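Local coordinates for protein nicotinamide-nucleotide adenylyltransferase NadR family / Ribosylnicotinamide kinase (Lactococcus lactis subsp. cremoris, PDB 6GYF) that probably phosphorylates nicotinamide riboside to NMN with its kinase domain and may also adenylylate NMN to NAD, at residues 68-73 and 173-178. Sequence-based numbering, arbitrary orientation.
Sequences RYLREA and RVFRRH. With NMN (beta-nicotinamide ribose monophosphate), chain C.
Y69 lies with its ring edge against the face of F175, the central contact where helix 63-73 of the N-terminal domain, an adenylyltransferase-like fold built on a five-stranded parallel sheet, meets the short helix 173-179, which is followed by strand 181-186 of the four-stranded parallel sheet of the P-loop NTPase-type part. The pair illustrates how a T-shaped stack can orient a ligand-binding tyrosine. The ring planes are 85° apart, with centroids separated by 5.1 Å, and Y69 CD2 sits over the middle of the F175 ring. Y69 CB joins in as a CH-pi donor, 3.9 Å from the F175 centroid, while L70 CG meets the edge of the same phenyl ring. P25 and L26 also touch F175, tying it to the N-terminal domain.

The segments run roughly antiparallel, and Y69 enters as a knob between V174, F175, R177 and H178. V174 splits its two methyls between neighbours: CG1, anti to the backbone N, reaches Y69 CB and the carboxylate of E72, whereas CG2 lies 3.9 Å from A73 CB.

Farther out, the R177 guanidinium stands steeply to the Y69 ring, the planes 76° apart, with Y69 CE1 over one of its faces. E72 OE1 lies 5.3 Å from R177 NH1; the opposite charges may attract weakly, though the charged atoms are not in contact. NMN, which is also hydrogen-bonded to K65, offers one phosphate oxygen, O1P, that is shared by a side chain from each helix. H178 is held from behind, its NE2 bonded to the carbonyl of I59, which fixes the imidazole's rotation. Y69 OH gives O1P a weak hydrogen bond, and H178 ND1 donates to that same O1P at 3.0 Å, with an N-H...O angle of 160°.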
ATOM      1  N   ARG A  68      -2.345   7.556 -11.761  1.00 71.01           N
ATOM      2  CA  ARG A  68      -1.093   6.839 -12.020  1.00 71.89           C
ATOM      3  C   ARG A  68      -1.268   5.330 -11.875  1.00 67.86           C
ATOM      4  O   ARG A  68      -0.712   4.559 -12.664  1.00 79.87           O
ATOM      5  CB  ARG A  68       0.024   7.326 -11.090  1.00 73.19           C
ATOM      6  CG  ARG A  68       0.695   8.638 -11.487  1.00 73.74           C
ATOM      7  CD  ARG A  68       1.214   8.603 -12.916  1.00 82.83           C
ATOM      8  NE  ARG A  68       1.971   9.808 -13.278  1.00 87.43           N
ATOM      9  CZ  ARG A  68       3.266   9.984 -13.010  1.00 82.24           C
ATOM     10  NH1 ARG A  68       3.954   9.036 -12.367  1.00 65.39           N
ATOM     11  NH2 ARG A  68       3.875  11.113 -13.370  1.00 83.46           N
ATOM     12  N   TYR A  69      -1.975   4.894 -10.831  1.00 58.65           N
ATOM     13  CA  TYR A  69      -2.264   3.473 -10.648  1.00 57.74           C
ATOM     14  C   TYR A  69      -3.037   2.908 -11.837  1.00 65.15           C
ATOM     15  O   TYR A  69      -2.818   1.760 -12.246  1.00 64.98           O
ATOM     16  CB  TYR A  69      -3.064   3.253  -9.366  1.00 55.35           C
ATOM     17  CG  TYR A  69      -2.316   3.339  -8.054  1.00 71.14           C
ATOM     18  CD1 TYR A  69      -0.982   3.734  -7.981  1.00 75.07           C
ATOM     19  CD2 TYR A  69      -2.955   2.989  -6.877  1.00 75.54           C
ATOM     20  CE1 TYR A  69      -0.319   3.792  -6.747  1.00 87.90           C
ATOM     21  CE2 TYR A  69      -2.311   3.032  -5.653  1.00 85.38           C
ATOM     22  CZ  TYR A  69      -1.003   3.432  -5.578  1.00 93.48           C
ATOM     23  OH  TYR A  69      -0.407   3.467  -4.321  1.00 96.76           O
ATOM     24  N   LEU A  70      -3.995   3.673 -12.363  1.00 69.42           N
ATOM     25  CA  LEU A  70      -4.747   3.228 -13.535  1.00 76.27           C
ATOM     26  C   LEU A  70      -3.851   3.090 -14.757  1.00 76.82           C
ATOM     27  O   LEU A  70      -3.976   2.127 -15.524  1.00 77.67           O
ATOM     28  CB  LEU A  70      -5.903   4.181 -13.819  1.00 75.89           C
ATOM     29  CG  LEU A  70      -7.081   3.826 -12.932  1.00 74.44           C
ATOM     30  CD1 LEU A  70      -8.063   4.920 -13.017  1.00 76.81           C
ATOM     31  CD2 LEU A  70      -7.708   2.523 -13.412  1.00 70.05           C
ATOM     32  N   ARG A  71      -2.996   4.088 -15.001  1.00 69.15           N
ATOM     33  CA  ARG A  71      -2.078   3.975 -16.120  1.00 68.82           C
ATOM     34  C   ARG A  71      -1.222   2.722 -15.977  1.00 74.61           C
ATOM     35  O   ARG A  71      -1.011   1.990 -16.951  1.00 75.98           O
ATOM     36  CB  ARG A  71      -1.202   5.223 -16.224  1.00 66.07           C
ATOM     37  CG  ARG A  71      -1.850   6.435 -16.884  1.00 61.99           C
ATOM     38  CD  ARG A  71      -2.027   6.276 -18.382  1.00 62.84           C
ATOM     39  NE  ARG A  71      -2.392   7.552 -18.993  1.00 72.90           N
ATOM     40  CZ  ARG A  71      -1.551   8.573 -19.172  1.00 78.30           C
ATOM     41  NH1 ARG A  71      -0.290   8.468 -18.785  1.00 85.79           N
ATOM     42  NH2 ARG A  71      -1.966   9.709 -19.731  1.00 71.87           N
ATOM     43  N   GLU A  72      -0.772   2.424 -14.756  1.00 74.40           N
ATOM     44  CA  GLU A  72       0.028   1.223 -14.545  1.00 67.41           C
ATOM     45  C   GLU A  72      -0.809  -0.029 -14.758  1.00 70.81           C
ATOM     46  O   GLU A  72      -0.341  -0.994 -15.372  1.00 67.19           O
ATOM     47  CB  GLU A  72       0.646   1.245 -13.147  1.00 57.66           C
ATOM     48  CG  GLU A  72       1.725   0.213 -12.901  1.00 54.40           C
ATOM     49  CD  GLU A  72       2.234   0.246 -11.450  1.00 72.30           C
ATOM     50  OE1 GLU A  72       2.139   1.321 -10.795  1.00 72.43           O
ATOM     51  OE2 GLU A  72       2.693  -0.812 -10.951  1.00 69.04           O
ATOM     52  N   ALA A  73      -2.064  -0.016 -14.296  1.00 75.33           N
ATOM     53  CA  ALA A  73      -2.912  -1.201 -14.405  1.00 63.01           C
ATOM     54  C   ALA A  73      -3.271  -1.531 -15.854  1.00 59.04           C
ATOM     55  O   ALA A  73      -3.599  -2.684 -16.157  1.00 58.20           O
ATOM     56  CB  ALA A  73      -4.165  -1.017 -13.558  1.00 61.05           C
ATOM     57  N   ARG A 173      -4.524  -5.396  -8.611  1.00 63.92           N
ATOM     58  CA  ARG A 173      -3.248  -5.618  -7.932  1.00 66.69           C
ATOM     59  C   ARG A 173      -2.444  -4.325  -7.714  1.00 64.19           C
ATOM     60  O   ARG A 173      -1.845  -4.134  -6.649  1.00 61.85           O
ATOM     61  CB  ARG A 173      -2.459  -6.659  -8.722  1.00 64.35           C
ATOM     62  CG  ARG A 173      -3.157  -8.023  -8.701  1.00 62.79           C
ATOM     63  CD  ARG A 173      -2.278  -9.113  -9.245  1.00 66.53           C
ATOM     64  NE  ARG A 173      -2.849 -10.452  -9.113  1.00 76.50           N
ATOM     65  CZ  ARG A 173      -2.700 -11.244  -8.050  1.00 83.95           C
ATOM     66  NH1 ARG A 173      -1.993 -10.849  -6.993  1.00 87.93           N
ATOM     67  NH2 ARG A 173      -3.244 -12.455  -8.058  1.00 77.05           N
ATOM     68  N   VAL A 174      -2.446  -3.412  -8.686  1.00 50.83           N
ATOM     69  CA  VAL A 174      -1.749  -2.136  -8.495  1.00 61.43           C
ATOM     70  C   VAL A 174      -2.255  -1.411  -7.251  1.00 57.13           C
ATOM     71  O   VAL A 174      -1.478  -0.781  -6.520  1.00 58.35           O
ATOM     72  CB  VAL A 174      -1.890  -1.227  -9.730  1.00 59.42           C
ATOM     73  CG1 VAL A 174      -1.099   0.048  -9.495  1.00 59.21           C
ATOM     74  CG2 VAL A 174      -1.410  -1.911 -10.986  1.00 53.61           C
ATOM     75  N   PHE A 175      -3.563  -1.449  -7.012  1.00 52.64           N
ATOM     76  CA  PHE A 175      -4.117  -0.754  -5.853  1.00 62.45           C
ATOM     77  C   PHE A 175      -3.865  -1.498  -4.551  1.00 62.69           C
ATOM     78  O   PHE A 175      -3.972  -0.891  -3.478  1.00 63.08           O
ATOM     79  CB  PHE A 175      -5.632  -0.513  -6.030  1.00 59.02           C
ATOM     80  CG  PHE A 175      -5.971   0.555  -7.040  1.00 60.34           C
ATOM     81  CD1 PHE A 175      -5.781   0.333  -8.404  1.00 65.28           C
ATOM     82  CD2 PHE A 175      -6.502   1.774  -6.631  1.00 61.37           C
ATOM     83  CE1 PHE A 175      -6.099   1.321  -9.350  1.00 71.35           C
ATOM     84  CE2 PHE A 175      -6.830   2.759  -7.559  1.00 65.73           C
ATOM     85  CZ  PHE A 175      -6.623   2.534  -8.928  1.00 71.84           C
ATOM     86  N   ARG A 176      -3.519  -2.786  -4.615  1.00 64.68           N
ATOM     87  CA  ARG A 176      -3.351  -3.547  -3.387  1.00 63.79           C
ATOM     88  C   ARG A 176      -2.210  -2.994  -2.559  1.00 75.83           C
ATOM     89  O   ARG A 176      -2.257  -3.052  -1.322  1.00 79.08           O
ATOM     90  CB  ARG A 176      -3.115  -5.015  -3.707  1.00 52.48           C
ATOM     91  CG  ARG A 176      -4.244  -5.628  -4.421  1.00 57.45           C
ATOM     92  CD  ARG A 176      -4.017  -7.092  -4.572  1.00 58.74           C
ATOM     93  NE  ARG A 176      -5.079  -7.696  -5.362  1.00 59.46           N
ATOM     94  CZ  ARG A 176      -5.228  -9.005  -5.513  1.00 56.45           C
ATOM     95  NH1 ARG A 176      -4.366  -9.830  -4.926  1.00 60.28           N
ATOM     96  NH2 ARG A 176      -6.223  -9.488  -6.250  1.00 50.78           N
ATOM     97  N   ARG A 177      -1.194  -2.434  -3.232  1.00 76.10           N
ATOM     98  CA  ARG A 177      -0.037  -1.791  -2.621  1.00 81.32           C
ATOM     99  C   ARG A 177      -0.465  -0.912  -1.448  1.00 87.66           C
ATOM    100  O   ARG A 177       0.164  -0.936  -0.386  1.00 90.69           O
ATOM    101  CB  ARG A 177       0.710  -1.003  -3.715  1.00 88.96           C
ATOM    102  CG  ARG A 177       1.735   0.055  -3.265  1.00 96.85           C
ATOM    103  CD  ARG A 177       2.380   0.850  -4.473  1.00 96.82           C
ATOM    104  NE  ARG A 177       2.420   2.320  -4.280  1.00 99.89           N
ATOM    105  CZ  ARG A 177       3.122   3.188  -5.024  1.00 99.40           C
ATOM    106  NH1 ARG A 177       3.880   2.761  -6.028  1.00 98.77           N
ATOM    107  NH2 ARG A 177       3.069   4.495  -4.764  1.00 95.79           N
ATOM    108  N   HIS A 178      -1.586  -0.199  -1.614  1.00 89.65           N
ATOM    109  CA  HIS A 178      -2.085   0.817  -0.688  1.00 80.51           C
ATOM    110  C   HIS A 178      -2.964   0.293   0.442  1.00 70.42           C
ATOM    111  O   HIS A 178      -3.013   0.919   1.509  1.00 67.87           O
ATOM    112  CB  HIS A 178      -2.897   1.855  -1.468  1.00 80.77           C
ATOM    113  CG  HIS A 178      -3.517   2.913  -0.613  1.00 73.78           C
ATOM    114  ND1 HIS A 178      -2.812   3.998  -0.141  1.00 75.93           N
ATOM    115  CD2 HIS A 178      -4.781   3.064  -0.161  1.00 77.33           C
ATOM    116  CE1 HIS A 178      -3.610   4.767   0.574  1.00 76.47           C
ATOM    117  NE2 HIS A 178      -4.811   4.221   0.580  1.00 81.22           N
TER
HETATM  118  O3P NMN C 401       1.544   6.313  -0.344  1.00139.47           O
HETATM  119  P   NMN C 401       0.946   4.928  -0.282  1.00143.06           P
HETATM  120  O1P NMN C 401      -0.111   4.658  -1.326  1.00144.33           O
HETATM  121  O2P NMN C 401       0.581   4.468   1.108  1.00137.13           O
HETATM  122  O5R NMN C 401       2.164   3.961  -0.703  1.00131.35           O
HETATM  123  C5R NMN C 401       2.999   3.377   0.293  1.00118.47           C
HETATM  124  C4R NMN C 401       4.231   2.770  -0.368  1.00100.39           C
HETATM  125  O4R NMN C 401       5.284   2.652   0.593  1.00 91.57           O
HETATM  126  C3R NMN C 401       3.936   1.380  -0.910  1.00 92.04           C
HETATM  127  O3R NMN C 401       4.197   1.348  -2.320  1.00 91.47           O
HETATM  128  C2R NMN C 401       4.824   0.423  -0.126  1.00 90.81           C
HETATM  129  O2R NMN C 401       5.685  -0.355  -0.968  1.00 89.22           O
HETATM  130  C1R NMN C 401       5.659   1.289   0.805  1.00 88.79           C
HETATM  131  N1  NMN C 401       5.394   0.916   2.196  1.00 79.71           N
HETATM  132  C2  NMN C 401       6.401   0.495   2.972  1.00 77.40           C
HETATM  133  C3  NMN C 401       6.175   0.136   4.296  1.00 77.86           C
HETATM  134  C7  NMN C 401       7.310  -0.335   5.154  1.00 84.50           C
HETATM  135  O7  NMN C 401       7.116  -0.546   6.340  1.00 93.78           O
HETATM  136  N7  NMN C 401       8.507  -0.512   4.597  1.00 83.87           N
HETATM  137  C4  NMN C 401       4.891   0.217   4.817  1.00 71.48           C
HETATM  138  C5  NMN C 401       3.865   0.657   3.992  1.00 72.69           C
HETATM  139  C6  NMN C 401       4.147   1.004   2.676  1.00 71.29           C